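PDB 3VOV: glucokinase from Thermus thermophilus, which phosphorylates glucose and probably related hexoses at the expense of ATP, as a zinc-containing hexokinase of the ROK family. Local coordinates for residues R57-F71 and L94-D107. Sequence-based numbering, arbitrary orientation.
Sequences RGEAIGLGTPGPLDF and LEEATGRPVFLEND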
loop_
_atom_site.group_PDB
_atom_site.type_symbol
_atom_site.label_atom_id
_atom_site.label_comp_id
_atom_site.label_asym_id
_atom_site.label_seq_id
_atom_site.Cartn_x
_atom_site.Cartn_y
_atom_site.Cartn_z
ATOM N N ARG B 57 -9.661 32.278 -43.869
ATOM C CA ARG B 57 -8.710 32.739 -42.888
ATOM C C ARG B 57 -9.288 32.573 -41.475
ATOM O O ARG B 57 -10.463 32.842 -41.249
ATOM C CB ARG B 57 -8.509 34.217 -43.174
ATOM C CG ARG B 57 -7.372 34.925 -42.457
ATOM C CD ARG B 57 -7.284 36.417 -42.910
ATOM N NE ARG B 57 -6.501 37.225 -41.975
ATOM C CZ ARG B 57 -5.176 37.275 -41.970
ATOM N NH1 ARG B 57 -4.475 36.586 -42.867
ATOM N NH2 ARG B 57 -4.551 38.031 -41.078
ATOM N N GLY B 58 -8.483 32.137 -40.506
ATOM C CA GLY B 58 -9.006 32.046 -39.151
ATOM C C GLY B 58 -8.859 33.372 -38.429
ATOM O O GLY B 58 -7.938 34.156 -38.730
ATOM N N GLU B 59 -9.737 33.652 -37.479
ATOM C CA GLU B 59 -9.501 34.838 -36.662
ATOM C C GLU B 59 -8.661 34.682 -35.395
ATOM O O GLU B 59 -8.357 35.674 -34.721
ATOM C CB GLU B 59 -10.766 35.642 -36.385
ATOM C CG GLU B 59 -12.015 34.938 -36.030
ATOM C CD GLU B 59 -13.174 35.919 -36.114
ATOM O OE1 GLU B 59 -13.614 36.222 -37.243
ATOM O OE2 GLU B 59 -13.635 36.395 -35.056
ATOM N N ALA B 60 -8.251 33.449 -35.102
ATOM C CA ALA B 60 -7.386 33.164 -33.962
ATOM C C ALA B 60 -6.735 31.827 -34.240
ATOM O O ALA B 60 -7.220 31.046 -35.087
ATOM C CB ALA B 60 -8.165 33.103 -32.666
ATOM N N ILE B 61 -5.629 31.562 -33.539
ATOM C CA ILE B 61 -4.971 30.298 -33.715
ATOM C C ILE B 61 -4.947 29.588 -32.354
ATOM O O ILE B 61 -4.696 30.228 -31.320
ATOM C CB ILE B 61 -3.558 30.540 -34.242
ATOM C CG1 ILE B 61 -3.636 31.135 -35.669
ATOM C CG2 ILE B 61 -2.723 29.257 -34.190
ATOM C CD1 ILE B 61 -2.295 31.237 -36.349
ATOM N N GLY B 62 -5.244 28.293 -32.345
ATOM C CA GLY B 62 -5.068 27.503 -31.126
ATOM C C GLY B 62 -3.919 26.556 -31.371
ATOM O O GLY B 62 -3.822 25.958 -32.457
ATOM N N LEU B 63 -3.020 26.477 -30.395
ATOM C CA LEU B 63 -1.804 25.658 -30.496
ATOM C C LEU B 63 -1.660 24.709 -29.318
ATOM O O LEU B 63 -1.508 25.150 -28.138
ATOM C CB LEU B 63 -0.563 26.559 -30.571
ATOM C CG LEU B 63 0.803 25.820 -30.475
ATOM C CD1 LEU B 63 1.039 24.860 -31.684
ATOM C CD2 LEU B 63 1.948 26.883 -30.433
ATOM N N GLY B 64 -1.639 23.421 -29.638
ATOM C CA GLY B 64 -1.572 22.381 -28.672
ATOM C C GLY B 64 -0.178 21.828 -28.695
ATOM O O GLY B 64 0.413 21.604 -29.765
ATOM N N THR B 65 0.362 21.594 -27.509
ATOM C CA THR B 65 1.764 21.189 -27.402
ATOM C C THR B 65 1.904 20.137 -26.294
ATOM O O THR B 65 1.208 20.212 -25.315
ATOM C CB THR B 65 2.624 22.472 -27.090
ATOM O OG1 THR B 65 3.925 22.098 -26.697
ATOM C CG2 THR B 65 2.062 23.185 -25.932
ATOM N N PRO B 66 2.829 19.179 -26.430
ATOM C CA PRO B 66 2.927 18.173 -25.401
ATOM C C PRO B 66 3.402 18.736 -24.092
ATOM O O PRO B 66 2.901 18.317 -23.051
ATOM C CB PRO B 66 4.008 17.220 -25.928
ATOM C CG PRO B 66 4.098 17.528 -27.389
ATOM C CD PRO B 66 3.844 18.974 -27.475
ATOM N N GLY B 67 4.339 19.678 -24.115
ATOM C CA GLY B 67 5.078 19.972 -22.886
ATOM C C GLY B 67 4.347 20.427 -21.627
ATOM O O GLY B 67 3.110 20.496 -21.590
ATOM N N PRO B 68 5.125 20.748 -20.574
ATOM C CA PRO B 68 4.590 21.606 -19.522
ATOM C C PRO B 68 4.541 23.042 -20.101
ATOM O O PRO B 68 5.520 23.526 -20.673
ATOM C CB PRO B 68 5.638 21.496 -18.415
ATOM C CG PRO B 68 6.926 21.269 -19.162
ATOM C CD PRO B 68 6.538 20.388 -20.339
ATOM N N LEU B 69 3.390 23.680 -19.998
ATOM C CA LEU B 69 3.222 25.016 -20.528
ATOM C C LEU B 69 3.480 26.016 -19.438
ATOM O O LEU B 69 3.130 25.789 -18.287
ATOM C CB LEU B 69 1.782 25.227 -21.034
ATOM C CG LEU B 69 1.414 25.049 -22.502
ATOM C CD1 LEU B 69 2.339 25.868 -23.384
ATOM C CD2 LEU B 69 1.497 23.599 -22.875
ATOM N N ASP B 70 4.080 27.135 -19.805
ATOM C CA ASP B 70 3.937 28.324 -18.999
ATOM C C ASP B 70 2.855 29.168 -19.696
ATOM O O ASP B 70 3.136 29.857 -20.697
ATOM C CB ASP B 70 5.275 29.060 -18.933
ATOM C CG ASP B 70 5.292 30.154 -17.902
ATOM O OD1 ASP B 70 6.374 30.387 -17.343
ATOM O OD2 ASP B 70 4.246 30.771 -17.639
ATOM N N PHE B 71 1.617 29.091 -19.217
ATOM C CA PHE B 71 0.533 29.918 -19.804
ATOM C C PHE B 71 0.717 31.390 -19.464
ATOM O O PHE B 71 0.197 32.267 -20.152
ATOM C CB PHE B 71 -0.850 29.490 -19.302
ATOM C CG PHE B 71 -1.293 28.144 -19.800
ATOM C CD1 PHE B 71 -2.016 28.037 -20.983
ATOM C CD2 PHE B 71 -1.007 26.984 -19.068
ATOM C CE1 PHE B 71 -2.451 26.802 -21.438
ATOM C CE2 PHE B 71 -1.428 25.723 -19.522
ATOM C CZ PHE B 71 -2.148 25.631 -20.719
ATOM N N LEU B 94 4.525 33.470 -32.613
ATOM C CA LEU B 94 3.466 33.086 -33.533
ATOM C C LEU B 94 2.507 34.213 -33.821
ATOM O O LEU B 94 2.096 34.361 -34.940
ATOM C CB LEU B 94 2.685 31.856 -33.036
ATOM C CG LEU B 94 2.669 30.597 -33.915
ATOM C CD1 LEU B 94 1.571 29.605 -33.467
ATOM C CD2 LEU B 94 2.653 30.797 -35.431
ATOM N N GLU B 95 2.136 34.983 -32.804
ATOM C CA GLU B 95 1.255 36.103 -32.985
ATOM C C GLU B 95 1.902 37.099 -33.943
ATOM O O GLU B 95 1.240 37.671 -34.817
ATOM C CB GLU B 95 0.977 36.797 -31.633
ATOM C CG GLU B 95 0.081 35.921 -30.712
ATOM C CD GLU B 95 -0.322 36.563 -29.406
ATOM O OE1 GLU B 95 0.392 37.460 -28.914
ATOM O OE2 GLU B 95 -1.380 36.165 -28.855
ATOM N N GLU B 96 3.193 37.352 -33.765
ATOM C CA GLU B 96 3.839 38.351 -34.641
ATOM C C GLU B 96 3.876 37.879 -36.095
ATOM O O GLU B 96 3.558 38.639 -37.000
ATOM C CB GLU B 96 5.219 38.741 -34.099
ATOM C CG GLU B 96 5.098 39.520 -32.733
ATOM C CD GLU B 96 4.621 40.959 -32.924
ATOM O OE1 GLU B 96 4.884 41.530 -33.989
ATOM O OE2 GLU B 96 3.993 41.531 -32.022
ATOM N N ALA B 97 4.210 36.611 -36.316
ATOM C CA ALA B 97 4.293 36.033 -37.670
ATOM C C ALA B 97 2.947 36.002 -38.414
ATOM O O ALA B 97 2.852 36.178 -39.610
ATOM C CB ALA B 97 4.848 34.623 -37.566
ATOM N N THR B 98 1.889 35.852 -37.657
ATOM C CA THR B 98 0.624 35.462 -38.186
ATOM C C THR B 98 -0.361 36.638 -38.128
ATOM O O THR B 98 -1.324 36.711 -38.893
ATOM C CB THR B 98 0.249 34.307 -37.255
ATOM O OG1 THR B 98 0.155 33.066 -37.962
ATOM C CG2 THR B 98 -0.813 34.619 -36.346
ATOM N N GLY B 99 -0.120 37.570 -37.220
ATOM C CA GLY B 99 -1.031 38.702 -37.064
ATOM C C GLY B 99 -2.342 38.323 -36.385
ATOM O O GLY B 99 -3.303 39.108 -36.391
ATOM N N ARG B 100 -2.393 37.117 -35.786
ATOM C CA ARG B 100 -3.590 36.631 -35.097
ATOM C C ARG B 100 -3.267 36.348 -33.615
ATOM O O ARG B 100 -2.155 35.985 -33.308
ATOM C CB ARG B 100 -4.072 35.307 -35.750
ATOM C CG ARG B 100 -5.304 35.436 -36.671
ATOM C CD ARG B 100 -5.027 36.180 -37.994
ATOM N NE ARG B 100 -3.975 35.547 -38.774
ATOM C CZ ARG B 100 -4.157 34.547 -39.633
ATOM N NH1 ARG B 100 -5.374 34.048 -39.830
ATOM N NH2 ARG B 100 -3.135 34.051 -40.296
ATOM N N PRO B 101 -4.257 36.475 -32.719
ATOM C CA PRO B 101 -4.036 36.017 -31.339
ATOM C C PRO B 101 -3.854 34.486 -31.320
ATOM O O PRO B 101 -4.468 33.766 -32.126
ATOM C CB PRO B 101 -5.317 36.455 -30.608
ATOM C CG PRO B 101 -6.362 36.485 -31.677
ATOM C CD PRO B 101 -5.631 36.960 -32.932
ATOM N N VAL B 102 -2.954 34.027 -30.459
ATOM C CA VAL B 102 -2.618 32.623 -30.321
ATOM C C VAL B 102 -2.999 32.194 -28.897
ATOM O O VAL B 102 -2.675 32.901 -27.923
ATOM C CB VAL B 102 -1.101 32.406 -30.546
ATOM C CG1 VAL B 102 -0.698 30.992 -30.152
ATOM C CG2 VAL B 102 -0.715 32.682 -31.992
ATOM N N PHE B 103 -3.674 31.044 -28.792
ATOM C CA PHE B 103 -4.080 30.465 -27.517
ATOM C C PHE B 103 -3.421 29.088 -27.352
ATOM O O PHE B 103 -3.620 28.190 -28.167
ATOM C CB PHE B 103 -5.625 30.373 -27.454
ATOM C CG PHE B 103 -6.322 31.724 -27.531
ATOM C CD1 PHE B 103 -6.454 32.510 -26.390
ATOM C CD2 PHE B 103 -6.810 32.210 -28.750
ATOM C CE1 PHE B 103 -7.086 33.767 -26.450
ATOM C CE2 PHE B 103 -7.446 33.470 -28.838
ATOM C CZ PHE B 103 -7.595 34.246 -27.679
ATOM N N LEU B 104 -2.607 28.940 -26.310
ATOM C CA LEU B 104 -1.847 27.724 -26.065
ATOM C C LEU B 104 -2.648 26.740 -25.217
ATOM O O LEU B 104 -3.403 27.147 -24.340
ATOM C CB LEU B 104 -0.633 28.068 -25.216
ATOM C CG LEU B 104 0.428 28.998 -25.768
ATOM C CD1 LEU B 104 1.683 28.808 -24.899
ATOM C CD2 LEU B 104 0.744 28.691 -27.210
ATOM N N GLU B 105 -2.438 25.451 -25.433
ATOM C CA GLU B 105 -3.077 24.477 -24.582
ATOM C C GLU B 105 -2.193 23.234 -24.529
ATOM O O GLU B 105 -1.477 22.921 -25.485
ATOM C CB GLU B 105 -4.482 24.158 -25.093
ATOM C CG GLU B 105 -5.318 23.174 -24.184
ATOM C CD GLU B 105 -5.435 23.659 -22.758
ATOM O OE1 GLU B 105 -4.496 23.413 -21.944
ATOM O OE2 GLU B 105 -6.476 24.272 -22.440
ATOM N N ASN B 106 -2.196 22.576 -23.382
ATOM C CA ASN B 106 -1.508 21.298 -23.217
ATOM C C ASN B 106 -2.235 20.251 -24.089
ATOM O O ASN B 106 -3.467 20.267 -24.200
ATOM C CB ASN B 106 -1.535 20.954 -21.719
ATOM C CG ASN B 106 -1.490 19.491 -21.465
ATOM O OD1 ASN B 106 -0.433 18.857 -21.618
ATOM N ND2 ASN B 106 -2.609 18.927 -21.053
ATOM N N ASP B 107 -1.485 19.340 -24.701
ATOM C CA ASP B 107 -2.068 18.374 -25.641
ATOM C C ASP B 107 -3.138 17.464 -25.049
ATOM O O ASP B 107 -4.123 17.180 -25.714
ATOM C CB ASP B 107 -0.989 17.546 -26.325
ATOM C CG ASP B 107 -0.156 16.706 -25.337
ATOM O OD1 ASP B 107 -0.151 16.900 -24.110
ATOM O OD2 ASP B 107 0.450 15.787 -25.830
#
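Arg100 reaches across to the 57-59 loop and shows how one bent side chain can meet partners from CB to tip, its polar bonds all at the guanidinium end. Its CB lies 4.2 Å from CG1 of Ile61, and CG runs past the carbonyl oxygens of Gly58 and Glu59. Turns at chi2 (70°) and chi3 (58°) then fold the chain back, bringing CD beside Gly58 O. NE donates to Thr98 O (2.9 Å) from above the carbonyl plane, while that oxygen lies close to the guanidinium plane. NH1 donates to Gly58 O over 2.8 Å and forms a salt bridge with Glu51 of helix 36-54. The guanidinium of Arg57 lies flat on that of Arg100, centres 3.7 Å apart and planes 11° from parallel, with NH2 of Arg100 over NH1 of Arg57; Glu51 probably eases the meeting of like charges.

From here the segments run on as neighbouring parallel strands, 61-65 and 102-106, the latter at the edge of the mixed five-stranded sheet in one lobe of the actin-like ATPase fold. The backbone ladder starts with Ile61 N on Pro101 O (2.9 Å) and ends with Asp107 N on Thr65 O.

On the sheet face carrying Ile61 and Leu63, CD1 of Ile61 meets Thr98 tip to tip. Leu63 lies alongside Leu104, Leu63 CD2 3.9 Å from Leu104 CD2. CD1 of Leu69 crosses CD1 of Leu104 at 3.4 Å, tighter than usual van der Waals contact. Phe71 turns its ring edge to Leu104 O; Glu105, on the other face of the sheet, brings OE1 near Phe71 CZ and accepts the backbone N-H of Asn106 there.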